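Lipase (Pelosinus fermentans, PDB 5AH0) hydrolyses ester bonds, including those of the polyester poly(butylene adipate-co-terephthalate), as a zinc-binding lipase probably of the alpha/beta-hydrolase fold. Local coordinates at residues Met13-Asn18 and Leu196-Lys201; Ala192-Ile197 and Ser214-Thr219; Asn18-Leu23 and Ser188-Gly193. All coordinates share one frame; numbering follows the deposited sequence.

Contact 1. Residues Met13-Asn18 and Leu196-Lys201; sequences MGWGRN and LIYDFK
Tyr-198 meets the backbone of Met-13, its OH donating a hydrogen bond of 2.6 Å to Met-13 O. The hydroxyl approaches from above the carbonyl plane, 48° out of it, rather than along a lone pair, while that oxygen sits at the edge of the tyrosine ring, in its plane. The thioether chain of Met-13, bent at chi2 (-63°) and chi3 (-54°), crosses the tyrosine at about a right angle. Its methyl CE thereby lies 3.2 Å from Tyr-198 OH and 3.9 Å from Phe-200 CE1, which it meets at the ring edge. Trp-15 adds its CB, 4.0 Å from Tyr-198 CE2, while its indole runs on to hydrogen-bond Leu-23 O through NE1. A phenylalanine in place of Tyr-198 has no hydroxyl and would probably leave Met-13 O without this donor inside a buried interface. Around this shell, helix 173-190 packs on Met-13 and Phe-200, and Phe-200 also touches helix 215-223. Set among methionine and aromatic carbon, Tyr-198 supplies one buried hydrogen bond to Met-13 O, which probably helps to hold the backbone there.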
ATOM      1  N   MET A  13      -4.266  -0.144  -6.156  1.00 45.49           N
ATOM      2  CA  MET A  13      -4.560  -0.997  -7.320  1.00 43.87           C
ATOM      3  C   MET A  13      -3.689  -2.237  -7.411  1.00 44.41           C
ATOM      4  O   MET A  13      -3.714  -2.943  -8.424  1.00 43.13           O
ATOM      5  CB  MET A  13      -4.428  -0.223  -8.633  1.00 41.35           C
ATOM      6  CG  MET A  13      -5.350   0.973  -8.778  1.00 40.52           C
ATOM      7  SD  MET A  13      -7.069   0.498  -8.775  1.00 53.60           S
ATOM      8  CE  MET A  13      -7.156  -0.727 -10.081  1.00 37.83           C
ATOM      9  N   GLY A  14      -2.933  -2.513  -6.357  1.00 45.24           N
ATOM     10  CA  GLY A  14      -2.121  -3.717  -6.299  1.00 42.73           C
ATOM     11  C   GLY A  14      -2.975  -4.971  -6.311  1.00 44.04           C
ATOM     12  O   GLY A  14      -4.164  -4.910  -5.983  1.00 48.85           O
ATOM     13  N   TRP A  15      -2.368  -6.100  -6.686  1.00 45.43           N
ATOM     14  CA  TRP A  15      -3.072  -7.382  -6.861  1.00 46.74           C
ATOM     15  C   TRP A  15      -2.312  -8.576  -6.271  1.00 48.43           C
ATOM     16  O   TRP A  15      -1.093  -8.527  -6.105  1.00 48.38           O
ATOM     17  CB  TRP A  15      -3.338  -7.632  -8.353  1.00 45.51           C
ATOM     18  CG  TRP A  15      -2.093  -7.733  -9.164  1.00 42.69           C
ATOM     19  CD1 TRP A  15      -1.406  -8.876  -9.488  1.00 42.94           C
ATOM     20  CD2 TRP A  15      -1.369  -6.649  -9.762  1.00 42.13           C
ATOM     21  NE1 TRP A  15      -0.292  -8.562 -10.246  1.00 41.45           N
ATOM     22  CE2 TRP A  15      -0.257  -7.206 -10.440  1.00 41.67           C
ATOM     23  CE3 TRP A  15      -1.554  -5.265  -9.799  1.00 41.27           C
ATOM     24  CZ2 TRP A  15       0.661  -6.422 -11.137  1.00 37.52           C
ATOM     25  CZ3 TRP A  15      -0.631  -4.491 -10.484  1.00 38.14           C
ATOM     26  CH2 TRP A  15       0.461  -5.072 -11.139  1.00 36.37           C
ATOM     27  N   GLY A  16      -3.039  -9.648  -5.947  1.00 51.03           N
ATOM     28  CA  GLY A  16      -2.453 -10.807  -5.294  1.00 48.02           C
ATOM     29  C   GLY A  16      -1.958 -11.857  -6.269  1.00 53.79           C
ATOM     30  O   GLY A  16      -2.263 -11.803  -7.460  1.00 56.58           O
ATOM     31  N   ARG A  17      -1.221 -12.836  -5.751  1.00 55.47           N
ATOM     32  CA  ARG A  17      -0.509 -13.812  -6.576  1.00 54.28           C
ATOM     33  C   ARG A  17      -1.456 -14.711  -7.363  1.00 57.86           C
ATOM     34  O   ARG A  17      -1.072 -15.294  -8.374  1.00 57.59           O
ATOM     35  CB  ARG A  17       0.405 -14.663  -5.692  1.00 53.17           C
ATOM     36  CG  ARG A  17       1.364 -13.841  -4.834  1.00 49.50           C
ATOM     37  CD  ARG A  17       2.078 -14.702  -3.783  1.00 46.82           C
ATOM     38  NE  ARG A  17       2.680 -15.912  -4.347  1.00 49.28           N
ATOM     39  CZ  ARG A  17       3.828 -15.952  -5.028  1.00 46.67           C
ATOM     40  NH1 ARG A  17       4.525 -14.846  -5.254  1.00 39.84           N
ATOM     41  NH2 ARG A  17       4.276 -17.112  -5.493  1.00 49.60           N
ATOM     42  N   ASN A  18      -2.695 -14.823  -6.895  1.00 62.46           N
ATOM     43  CA  ASN A  18      -3.696 -15.644  -7.561  1.00 68.27           C
ATOM     44  C   ASN A  18      -4.463 -14.843  -8.610  1.00 70.58           C
ATOM     45  O   ASN A  18      -5.435 -15.324  -9.190  1.00 76.03           O
ATOM     46  CB  ASN A  18      -4.657 -16.219  -6.531  1.00 78.24           C
ATOM     47  CG  ASN A  18      -3.960 -17.128  -5.535  1.00 88.91           C
ATOM     48  OD1 ASN A  18      -3.013 -17.842  -5.884  1.00 91.71           O
ATOM     49  ND2 ASN A  18      -4.410 -17.092  -4.282  1.00 92.97           N
ATOM     50  N   LEU A 196      -8.971 -11.435 -17.791  1.00 64.49           N
ATOM     51  CA  LEU A 196      -8.036 -11.081 -16.726  1.00 61.77           C
ATOM     52  C   LEU A 196      -8.619 -11.370 -15.345  1.00 66.68           C
ATOM     53  O   LEU A 196      -9.738 -10.966 -15.034  1.00 72.63           O
ATOM     54  CB  LEU A 196      -7.666  -9.600 -16.817  1.00 55.69           C
ATOM     55  CG  LEU A 196      -6.736  -9.040 -15.741  1.00 51.17           C
ATOM     56  CD1 LEU A 196      -5.276  -9.400 -16.030  1.00 45.84           C
ATOM     57  CD2 LEU A 196      -6.896  -7.516 -15.669  1.00 49.34           C
ATOM     58  N   ILE A 197      -7.862 -12.071 -14.515  1.00 63.76           N
ATOM     59  CA  ILE A 197      -8.293 -12.309 -13.149  1.00 61.01           C
ATOM     60  C   ILE A 197      -7.895 -11.111 -12.295  1.00 61.10           C
ATOM     61  O   ILE A 197      -6.719 -10.901 -12.000  1.00 62.65           O
ATOM     62  CB  ILE A 197      -7.696 -13.595 -12.582  1.00 59.65           C
ATOM     63  CG1 ILE A 197      -7.963 -14.754 -13.547  1.00 60.47           C
ATOM     64  CG2 ILE A 197      -8.261 -13.879 -11.191  1.00 57.55           C
ATOM     65  CD1 ILE A 197      -7.354 -16.066 -13.121  1.00 59.06           C
ATOM     66  N   TYR A 198      -8.880 -10.296 -11.950  1.00 59.85           N
ATOM     67  CA  TYR A 198      -8.659  -9.129 -11.115  1.00 56.79           C
ATOM     68  C   TYR A 198      -9.921  -8.862 -10.315  1.00 57.44           C
ATOM     69  O   TYR A 198     -11.024  -8.914 -10.853  1.00 61.14           O
ATOM     70  CB  TYR A 198      -8.278  -7.909 -11.962  1.00 50.41           C
ATOM     71  CG  TYR A 198      -7.729  -6.748 -11.161  1.00 45.36           C
ATOM     72  CD1 TYR A 198      -8.578  -5.926 -10.419  1.00 45.17           C
ATOM     73  CD2 TYR A 198      -6.365  -6.462 -11.151  1.00 45.45           C
ATOM     74  CE1 TYR A 198      -8.080  -4.846  -9.678  1.00 44.14           C
ATOM     75  CE2 TYR A 198      -5.853  -5.383 -10.410  1.00 42.75           C
ATOM     76  CZ  TYR A 198      -6.723  -4.584  -9.681  1.00 45.36           C
ATOM     77  OH  TYR A 198      -6.239  -3.530  -8.951  1.00 50.90           O
ATOM     78  N   ASP A 199      -9.766  -8.597  -9.025  1.00 56.01           N
ATOM     79  CA  ASP A 199     -10.916  -8.389  -8.163  1.00 60.30           C
ATOM     80  C   ASP A 199     -10.752  -7.180  -7.246  1.00 58.44           C
ATOM     81  O   ASP A 199      -9.737  -7.047  -6.568  1.00 56.46           O
ATOM     82  CB  ASP A 199     -11.174  -9.634  -7.323  1.00 67.82           C
ATOM     83  CG  ASP A 199     -12.311  -9.434  -6.347  1.00 77.27           C
ATOM     84  OD1 ASP A 199     -13.268  -8.706  -6.700  1.00 82.39           O
ATOM     85  OD2 ASP A 199     -12.245  -9.990  -5.233  1.00 80.61           O
ATOM     86  N   PHE A 200     -11.764  -6.318  -7.192  1.00 59.49           N
ATOM     87  CA  PHE A 200     -11.620  -5.093  -6.413  1.00 60.00           C
ATOM     88  C   PHE A 200     -11.831  -5.311  -4.928  1.00 63.61           C
ATOM     89  O   PHE A 200     -11.497  -4.439  -4.115  1.00 62.86           O
ATOM     90  CB  PHE A 200     -12.554  -4.013  -6.946  1.00 59.92           C
ATOM     91  CG  PHE A 200     -12.171  -3.541  -8.315  1.00 62.10           C
ATOM     92  CD1 PHE A 200     -11.091  -2.691  -8.483  1.00 60.44           C
ATOM     93  CD2 PHE A 200     -12.875  -3.953  -9.432  1.00 64.62           C
ATOM     94  CE1 PHE A 200     -10.716  -2.262  -9.739  1.00 60.95           C
ATOM     95  CE2 PHE A 200     -12.512  -3.524 -10.692  1.00 62.30           C
ATOM     96  CZ  PHE A 200     -11.426  -2.682 -10.846  1.00 62.41           C
ATOM     97  N   LYS A 201     -12.351  -6.489  -4.584  1.00 66.18           N
ATOM     98  CA  LYS A 201     -12.531  -6.889  -3.194  1.00 62.63           C
ATOM     99  C   LYS A 201     -13.322  -5.845  -2.415  1.00 61.46           C
ATOM    100  O   LYS A 201     -12.852  -5.311  -1.406  1.00 58.38           O
ATOM    101  CB  LYS A 201     -11.170  -7.140  -2.540  1.00 58.37           C
ATOM    102  CG  LYS A 201     -10.339  -8.189  -3.255  1.00 57.55           C
ATOM    103  CD  LYS A 201      -8.865  -8.057  -2.910  1.00 59.70           C
ATOM    104  CE  LYS A 201      -7.973  -8.616  -4.017  1.00 62.54           C
ATOM    105  NZ  LYS A 201      -6.765  -7.734  -4.260  1.00 65.94           N
TER

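Contact 2. Residues Ala192-Ile197 and Ser214-Thr219; sequences AGEKLI and SLTDYT
Glu-194 reaches over the first turn of helix 215-223 and offers Thr-216 both carboxylate oxygens. Its OE2 accepts from the hydroxyl of Thr-216, with a very short OE2 to OG1 distance of 2.5 Å. The other oxygen, OE1, takes a weak bond from the backbone of the same residue, 3.4 Å from Thr-216 N with an N-H...O angle of 163°. The glutamate chain is bent at chi2 (-74°), which lets its side chain cross that of Thr-216 at about a right angle instead of extending straight from the loop. Next to it, Ser-214 fills the N-cap position: its OG accepts from Asp-217 N at 3.1 Å, a nearly straight bond. The positive end of the helix dipole would probably help to stabilise the negative charge of Glu-194.

Behind the polar rim the contact becomes apolar. Leu-215, whose CB points toward the loop, sets CD2 3.8 Å from Leu-196 CD2, and Val-183 of helix 173-190 touches both leucines. Beside the carboxylate, Leu-215 CB lies 3.5 Å from Glu-194 OE1. Within the helix, Leu-215 O is gripped twice, by Thr-219 N and by Thr-219 OG1, which reach it from opposite faces of its plane.

The loop side is itself a tight turn, with Lys-195 N bonded to Ala-192 O and Leu-196 N to Gly-193 O. Altogether this is a serine N-cap with a glutamate carboxylate from the preceding loop beside it on the first turn, in a helix of what is probably an alpha/beta-hydrolase fold, with Leu-196 and Leu-215 packed on the buried side.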
ATOM      1  N   ALA A 192      -4.277 -11.215 -21.413  1.00 59.69           N
ATOM      2  CA  ALA A 192      -5.468 -11.791 -20.796  1.00 64.29           C
ATOM      3  C   ALA A 192      -6.762 -11.269 -21.409  1.00 67.27           C
ATOM      4  O   ALA A 192      -7.757 -11.998 -21.468  1.00 66.99           O
ATOM      5  CB  ALA A 192      -5.467 -11.528 -19.298  1.00 63.39           C
ATOM      6  N   GLY A 193      -6.754 -10.011 -21.852  1.00 66.82           N
ATOM      7  CA  GLY A 193      -7.960  -9.396 -22.374  1.00 68.43           C
ATOM      8  C   GLY A 193      -9.051  -9.421 -21.317  1.00 69.69           C
ATOM      9  O   GLY A 193      -8.773  -9.254 -20.129  1.00 68.83           O
ATOM     10  N   GLU A 194     -10.284  -9.672 -21.744  1.00 74.42           N
ATOM     11  CA  GLU A 194     -11.435  -9.699 -20.838  1.00 82.25           C
ATOM     12  C   GLU A 194     -11.386 -10.823 -19.804  1.00 80.70           C
ATOM     13  O   GLU A 194     -12.156 -10.814 -18.841  1.00 80.48           O
ATOM     14  CB  GLU A 194     -12.736  -9.822 -21.638  1.00 94.05           C
ATOM     15  CG  GLU A 194     -13.234  -8.511 -22.222  1.00101.45           C
ATOM     16  CD  GLU A 194     -13.839  -7.586 -21.172  1.00106.15           C
ATOM     17  OE1 GLU A 194     -14.289  -8.084 -20.117  1.00110.02           O
ATOM     18  OE2 GLU A 194     -13.863  -6.357 -21.406  1.00105.57           O
ATOM     19  N   LYS A 195     -10.495 -11.791 -19.995  1.00 77.95           N
ATOM     20  CA  LYS A 195     -10.421 -12.909 -19.067  1.00 73.37           C
ATOM     21  C   LYS A 195      -9.415 -12.678 -17.948  1.00 68.95           C
ATOM     22  O   LYS A 195      -9.061 -13.609 -17.235  1.00 71.29           O
ATOM     23  CB  LYS A 195     -10.105 -14.217 -19.802  1.00 72.63           C
ATOM     24  CG  LYS A 195     -11.265 -14.732 -20.647  1.00 76.79           C
ATOM     25  CD  LYS A 195     -11.082 -16.207 -20.993  1.00 79.28           C
ATOM     26  CE  LYS A 195     -12.340 -16.805 -21.631  1.00 83.34           C
ATOM     27  NZ  LYS A 195     -12.220 -18.282 -21.848  1.00 85.82           N
ATOM     28  N   LEU A 196      -8.971 -11.435 -17.791  1.00 64.49           N
ATOM     29  CA  LEU A 196      -8.036 -11.081 -16.726  1.00 61.77           C
ATOM     30  C   LEU A 196      -8.619 -11.370 -15.345  1.00 66.68           C
ATOM     31  O   LEU A 196      -9.738 -10.966 -15.034  1.00 72.63           O
ATOM     32  CB  LEU A 196      -7.666  -9.600 -16.817  1.00 55.69           C
ATOM     33  CG  LEU A 196      -6.736  -9.040 -15.741  1.00 51.17           C
ATOM     34  CD1 LEU A 196      -5.276  -9.400 -16.030  1.00 45.84           C
ATOM     35  CD2 LEU A 196      -6.896  -7.516 -15.669  1.00 49.34           C
ATOM     36  N   ILE A 197      -7.862 -12.071 -14.515  1.00 63.76           N
ATOM     37  CA  ILE A 197      -8.293 -12.309 -13.149  1.00 61.01           C
ATOM     38  C   ILE A 197      -7.895 -11.111 -12.295  1.00 61.10           C
ATOM     39  O   ILE A 197      -6.719 -10.901 -12.000  1.00 62.65           O
ATOM     40  CB  ILE A 197      -7.696 -13.595 -12.582  1.00 59.65           C
ATOM     41  CG1 ILE A 197      -7.963 -14.754 -13.547  1.00 60.47           C
ATOM     42  CG2 ILE A 197      -8.261 -13.879 -11.191  1.00 57.55           C
ATOM     43  CD1 ILE A 197      -7.354 -16.066 -13.121  1.00 59.06           C
ATOM     44  N   SER A 214     -18.827  -9.115 -17.617  1.00 82.71           N
ATOM     45  CA  SER A 214     -17.503  -8.894 -18.182  1.00 77.48           C
ATOM     46  C   SER A 214     -16.650  -8.047 -17.238  1.00 71.01           C
ATOM     47  O   SER A 214     -17.184  -7.302 -16.421  1.00 72.36           O
ATOM     48  CB  SER A 214     -17.604  -8.215 -19.544  1.00 79.23           C
ATOM     49  OG  SER A 214     -17.866  -6.832 -19.393  1.00 80.75           O
ATOM     50  N   LEU A 215     -15.331  -8.182 -17.334  1.00 65.52           N
ATOM     51  CA  LEU A 215     -14.422  -7.390 -16.507  1.00 67.11           C
ATOM     52  C   LEU A 215     -14.665  -5.894 -16.686  1.00 69.29           C
ATOM     53  O   LEU A 215     -14.679  -5.135 -15.716  1.00 69.11           O
ATOM     54  CB  LEU A 215     -12.967  -7.702 -16.846  1.00 62.21           C
ATOM     55  CG  LEU A 215     -11.930  -6.920 -16.040  1.00 59.95           C
ATOM     56  CD1 LEU A 215     -11.997  -7.280 -14.555  1.00 59.02           C
ATOM     57  CD2 LEU A 215     -10.529  -7.149 -16.594  1.00 58.63           C
ATOM     58  N   THR A 216     -14.874  -5.489 -17.935  1.00 69.92           N
ATOM     59  CA  THR A 216     -15.107  -4.091 -18.273  1.00 68.10           C
ATOM     60  C   THR A 216     -16.372  -3.532 -17.619  1.00 71.58           C
ATOM     61  O   THR A 216     -16.344  -2.437 -17.050  1.00 70.88           O
ATOM     62  CB  THR A 216     -15.210  -3.905 -19.797  1.00 68.45           C
ATOM     63  OG1 THR A 216     -13.926  -4.127 -20.393  1.00 67.40           O
ATOM     64  CG2 THR A 216     -15.672  -2.503 -20.132  1.00 67.71           C
ATOM     65  N   ASP A 217     -17.471  -4.279 -17.687  1.00 72.74           N
ATOM     66  CA  ASP A 217     -18.710  -3.835 -17.058  1.00 76.84           C
ATOM     67  C   ASP A 217     -18.578  -3.793 -15.546  1.00 73.49           C
ATOM     68  O   ASP A 217     -19.043  -2.860 -14.903  1.00 76.57           O
ATOM     69  CB  ASP A 217     -19.880  -4.752 -17.431  1.00 87.98           C
ATOM     70  CG  ASP A 217     -20.382  -4.515 -18.839  1.00 95.37           C
ATOM     71  OD1 ASP A 217     -19.621  -3.951 -19.659  1.00 94.14           O
ATOM     72  OD2 ASP A 217     -21.554  -4.874 -19.110  1.00101.53           O
ATOM     73  N   TYR A 218     -17.904  -4.793 -14.992  1.00 70.39           N
ATOM     74  CA  TYR A 218     -17.665  -4.870 -13.556  1.00 68.53           C
ATOM     75  C   TYR A 218     -16.856  -3.653 -13.104  1.00 67.04           C
ATOM     76  O   TYR A 218     -17.222  -2.991 -12.125  1.00 59.24           O
ATOM     77  CB  TYR A 218     -16.942  -6.181 -13.222  1.00 69.52           C
ATOM     78  CG  TYR A 218     -16.384  -6.294 -11.816  1.00 71.86           C
ATOM     79  CD1 TYR A 218     -17.182  -6.078 -10.704  1.00 73.10           C
ATOM     80  CD2 TYR A 218     -15.038  -6.595 -11.609  1.00 71.69           C
ATOM     81  CE1 TYR A 218     -16.663  -6.182  -9.420  1.00 75.12           C
ATOM     82  CE2 TYR A 218     -14.511  -6.697 -10.333  1.00 72.02           C
ATOM     83  CZ  TYR A 218     -15.329  -6.488  -9.241  1.00 74.86           C
ATOM     84  OH  TYR A 218     -14.815  -6.583  -7.965  1.00 76.35           O
ATOM     85  N   THR A 219     -15.781  -3.348 -13.836  1.00 55.91           N
ATOM     86  CA  THR A 219     -14.922  -2.202 -13.519  1.00 68.00           C
ATOM     87  C   THR A 219     -15.676  -0.874 -13.551  1.00 68.45           C
ATOM     88  O   THR A 219     -15.585  -0.079 -12.611  1.00 68.93           O
ATOM     89  CB  THR A 219     -13.719  -2.097 -14.493  1.00 57.58           C
ATOM     90  OG1 THR A 219     -13.063  -3.368 -14.599  1.00 56.23           O
ATOM     91  CG2 THR A 219     -12.723  -1.070 -13.998  1.00 53.10           C
TER

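Contact 3. Residues Asn18-Leu23 and Ser188-Gly193; sequences NEVLGL and SFTGAG
Phe-189 presents the edge of its ring to Leu-23, with Leu-23 CD1 in the ring plane and 3.8 Å from Phe-189 CE2. The second methyl, Leu-23 CD2, lies 4.1 Å from Phe-189 CD2 and a little to one side of the plane, so both methyls run along the CD2-CE2 edge of the ring, and the two side chains cross at about a right angle. Among the two segments nothing stacks on either face of this ring; elsewhere Phe-189 touches Leu-277. The motif on one side is a type II beta turn, Val-20 to Leu-23, laid against the C-terminal end of helix 173-190 on the other.

The turn is closed by a backbone bond from Leu-23 N to Val-20 O, and Gly-22, at a positive phi of 95°, occupies its third position, where a CB would collide with the carbonyl of Leu-21. Gly-191 likewise takes a positive phi as the chain leaves the helix. Thr-190, just before Gly-191, carries most of the turn's packing through one methyl. Its CG2, opposite the carbonyl carbon about the CA-CB bond (the OG1 chi1 is 63°), faces the turn and lies 4.0 Å from Val-20 CG1 and 4.1 Å from Leu-23 CB. The valine and the threonine cross at about a right angle, and Leu-186, one helical turn earlier, supports both Val-20 and Leu-23.

The interface itself is wholly van der Waals, the polar end of Thr-190 being used within its own helix end. Its OG1 hydrogen-bonds Leu-186 O and accepts from Ala-192 N at 3.2 Å, forming an ST turn, while its CG2 methyl rests 3.8 Å from Leu-21 O.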
ATOM      1  N   ASN A  18      -2.695 -14.823  -6.895  1.00 62.46           N
ATOM      2  CA  ASN A  18      -3.696 -15.644  -7.561  1.00 68.27           C
ATOM      3  C   ASN A  18      -4.463 -14.843  -8.610  1.00 70.58           C
ATOM      4  O   ASN A  18      -5.435 -15.324  -9.190  1.00 76.03           O
ATOM      5  CB  ASN A  18      -4.657 -16.219  -6.531  1.00 78.24           C
ATOM      6  CG  ASN A  18      -3.960 -17.128  -5.535  1.00 88.91           C
ATOM      7  OD1 ASN A  18      -3.013 -17.842  -5.884  1.00 91.71           O
ATOM      8  ND2 ASN A  18      -4.410 -17.092  -4.282  1.00 92.97           N
ATOM      9  N   GLU A  19      -4.023 -13.609  -8.832  1.00 66.58           N
ATOM     10  CA  GLU A  19      -4.621 -12.714  -9.807  1.00 62.01           C
ATOM     11  C   GLU A  19      -3.602 -12.328 -10.867  1.00 60.78           C
ATOM     12  O   GLU A  19      -2.397 -12.437 -10.634  1.00 61.11           O
ATOM     13  CB  GLU A  19      -5.150 -11.452  -9.128  1.00 59.12           C
ATOM     14  CG  GLU A  19      -6.314 -11.671  -8.187  1.00 64.08           C
ATOM     15  CD  GLU A  19      -6.591 -10.448  -7.325  1.00 67.01           C
ATOM     16  OE1 GLU A  19      -5.643  -9.940  -6.686  1.00 63.64           O
ATOM     17  OE2 GLU A  19      -7.756  -9.995  -7.279  1.00 73.74           O
ATOM     18  N   VAL A  20      -4.091 -11.870 -12.018  1.00 58.36           N
ATOM     19  CA  VAL A  20      -3.237 -11.387 -13.098  1.00 55.69           C
ATOM     20  C   VAL A  20      -2.139 -12.393 -13.385  1.00 55.57           C
ATOM     21  O   VAL A  20      -0.964 -12.139 -13.116  1.00 53.91           O
ATOM     22  CB  VAL A  20      -2.601 -10.023 -12.758  1.00 51.47           C
ATOM     23  CG1 VAL A  20      -1.896  -9.434 -13.975  1.00 53.92           C
ATOM     24  CG2 VAL A  20      -3.657  -9.058 -12.259  1.00 45.27           C
ATOM     25  N   LEU A  21      -2.535 -13.545 -13.911  1.00 57.18           N
ATOM     26  CA  LEU A  21      -1.585 -14.585 -14.261  1.00 58.33           C
ATOM     27  C   LEU A  21      -0.520 -14.020 -15.177  1.00 58.54           C
ATOM     28  O   LEU A  21      -0.821 -13.256 -16.095  1.00 63.86           O
ATOM     29  CB  LEU A  21      -2.292 -15.760 -14.929  1.00 64.08           C
ATOM     30  CG  LEU A  21      -2.690 -16.891 -13.988  1.00 72.55           C
ATOM     31  CD1 LEU A  21      -3.624 -16.397 -12.888  1.00 75.23           C
ATOM     32  CD2 LEU A  21      -3.344 -18.012 -14.780  1.00 78.63           C
ATOM     33  N   GLY A  22       0.730 -14.372 -14.915  1.00 53.52           N
ATOM     34  CA  GLY A  22       1.797 -13.982 -15.802  1.00 53.61           C
ATOM     35  C   GLY A  22       2.518 -12.721 -15.391  1.00 54.58           C
ATOM     36  O   GLY A  22       3.541 -12.391 -15.975  1.00 63.72           O
ATOM     37  N   LEU A  23       1.990 -12.002 -14.407  1.00 49.66           N
ATOM     38  CA  LEU A  23       2.646 -10.794 -13.906  1.00 46.10           C
ATOM     39  C   LEU A  23       2.481 -10.665 -12.394  1.00 48.30           C
ATOM     40  O   LEU A  23       1.384 -10.407 -11.897  1.00 52.23           O
ATOM     41  CB  LEU A  23       2.097  -9.541 -14.593  1.00 46.32           C
ATOM     42  CG  LEU A  23       2.989  -8.296 -14.463  1.00 44.17           C
ATOM     43  CD1 LEU A  23       4.227  -8.425 -15.331  1.00 45.26           C
ATOM     44  CD2 LEU A  23       2.254  -7.033 -14.789  1.00 41.08           C
ATOM     45  N   SER A 188      -4.096  -5.907 -21.278  1.00 56.98           N
ATOM     46  CA  SER A 188      -3.396  -5.856 -22.555  1.00 56.62           C
ATOM     47  C   SER A 188      -2.002  -6.454 -22.454  1.00 52.27           C
ATOM     48  O   SER A 188      -1.626  -7.317 -23.243  1.00 54.98           O
ATOM     49  CB  SER A 188      -3.293  -4.420 -23.060  1.00 59.24           C
ATOM     50  OG  SER A 188      -2.374  -4.340 -24.138  1.00 61.54           O
ATOM     51  N   PHE A 189      -1.269  -6.029 -21.435  1.00 48.27           N
ATOM     52  CA  PHE A 189       0.131  -6.384 -21.260  1.00 49.88           C
ATOM     53  C   PHE A 189       0.363  -7.884 -21.062  1.00 57.44           C
ATOM     54  O   PHE A 189       1.392  -8.409 -21.476  1.00 60.75           O
ATOM     55  CB  PHE A 189       0.702  -5.615 -20.077  1.00 48.95           C
ATOM     56  CG  PHE A 189       2.182  -5.764 -19.907  1.00 50.63           C
ATOM     57  CD1 PHE A 189       3.057  -5.207 -20.821  1.00 51.86           C
ATOM     58  CD2 PHE A 189       2.699  -6.434 -18.816  1.00 52.91           C
ATOM     59  CE1 PHE A 189       4.424  -5.340 -20.665  1.00 51.84           C
ATOM     60  CE2 PHE A 189       4.066  -6.562 -18.654  1.00 53.90           C
ATOM     61  CZ  PHE A 189       4.926  -6.012 -19.581  1.00 52.28           C
ATOM     62  N   THR A 190      -0.559  -8.560 -20.388  1.00 56.58           N
ATOM     63  CA  THR A 190      -0.471 -10.007 -20.240  1.00 55.43           C
ATOM     64  C   THR A 190      -1.113 -10.749 -21.416  1.00 57.19           C
ATOM     65  O   THR A 190      -0.806 -11.909 -21.667  1.00 58.11           O
ATOM     66  CB  THR A 190      -1.140 -10.480 -18.945  1.00 53.31           C
ATOM     67  OG1 THR A 190      -2.542 -10.179 -18.992  1.00 59.12           O
ATOM     68  CG2 THR A 190      -0.502  -9.798 -17.747  1.00 43.61           C
ATOM     69  N   GLY A 191      -2.010 -10.087 -22.134  1.00 56.92           N
ATOM     70  CA  GLY A 191      -2.717 -10.764 -23.204  1.00 58.62           C
ATOM     71  C   GLY A 191      -3.976 -11.440 -22.687  1.00 59.74           C
ATOM     72  O   GLY A 191      -4.652 -12.175 -23.411  1.00 62.80           O
ATOM     73  N   ALA A 192      -4.277 -11.215 -21.413  1.00 59.69           N
ATOM     74  CA  ALA A 192      -5.468 -11.791 -20.796  1.00 64.29           C
ATOM     75  C   ALA A 192      -6.762 -11.269 -21.409  1.00 67.27           C
ATOM     76  O   ALA A 192      -7.757 -11.998 -21.468  1.00 66.99           O
ATOM     77  CB  ALA A 192      -5.467 -11.528 -19.298  1.00 63.39           C
ATOM     78  N   GLY A 193      -6.754 -10.011 -21.852  1.00 66.82           N
ATOM     79  CA  GLY A 193      -7.960  -9.396 -22.374  1.00 68.43           C
ATOM     80  C   GLY A 193      -9.051  -9.421 -21.317  1.00 69.69           C
ATOM     81  O   GLY A 193      -8.773  -9.254 -20.129  1.00 68.83           O
TER

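Contact 1 is the most buried of the three and lies nearest the centre of the chain, about 14 Å from it; contacts 2 and 3 are partly buried, at about 23 and 21 Å. Contact 1 joins the loop after strand 6-9 to the loop 196-201, contact 3 lays the same first loop on the end of helix 173-190, and contact 2 joins the loop following that helix to helix 215-223. Residues 196-197 belong to both contacts 1 and 2, and Ile-197 O bonds Val-20 N, tying contact 3 in. Their chemistry follows their place: one neutral hydrogen bond among aromatics inside, a carboxylate on the first helical turn, toward solvent, in contact 2, and van der Waals packing with no bond across the two segments in contact 3.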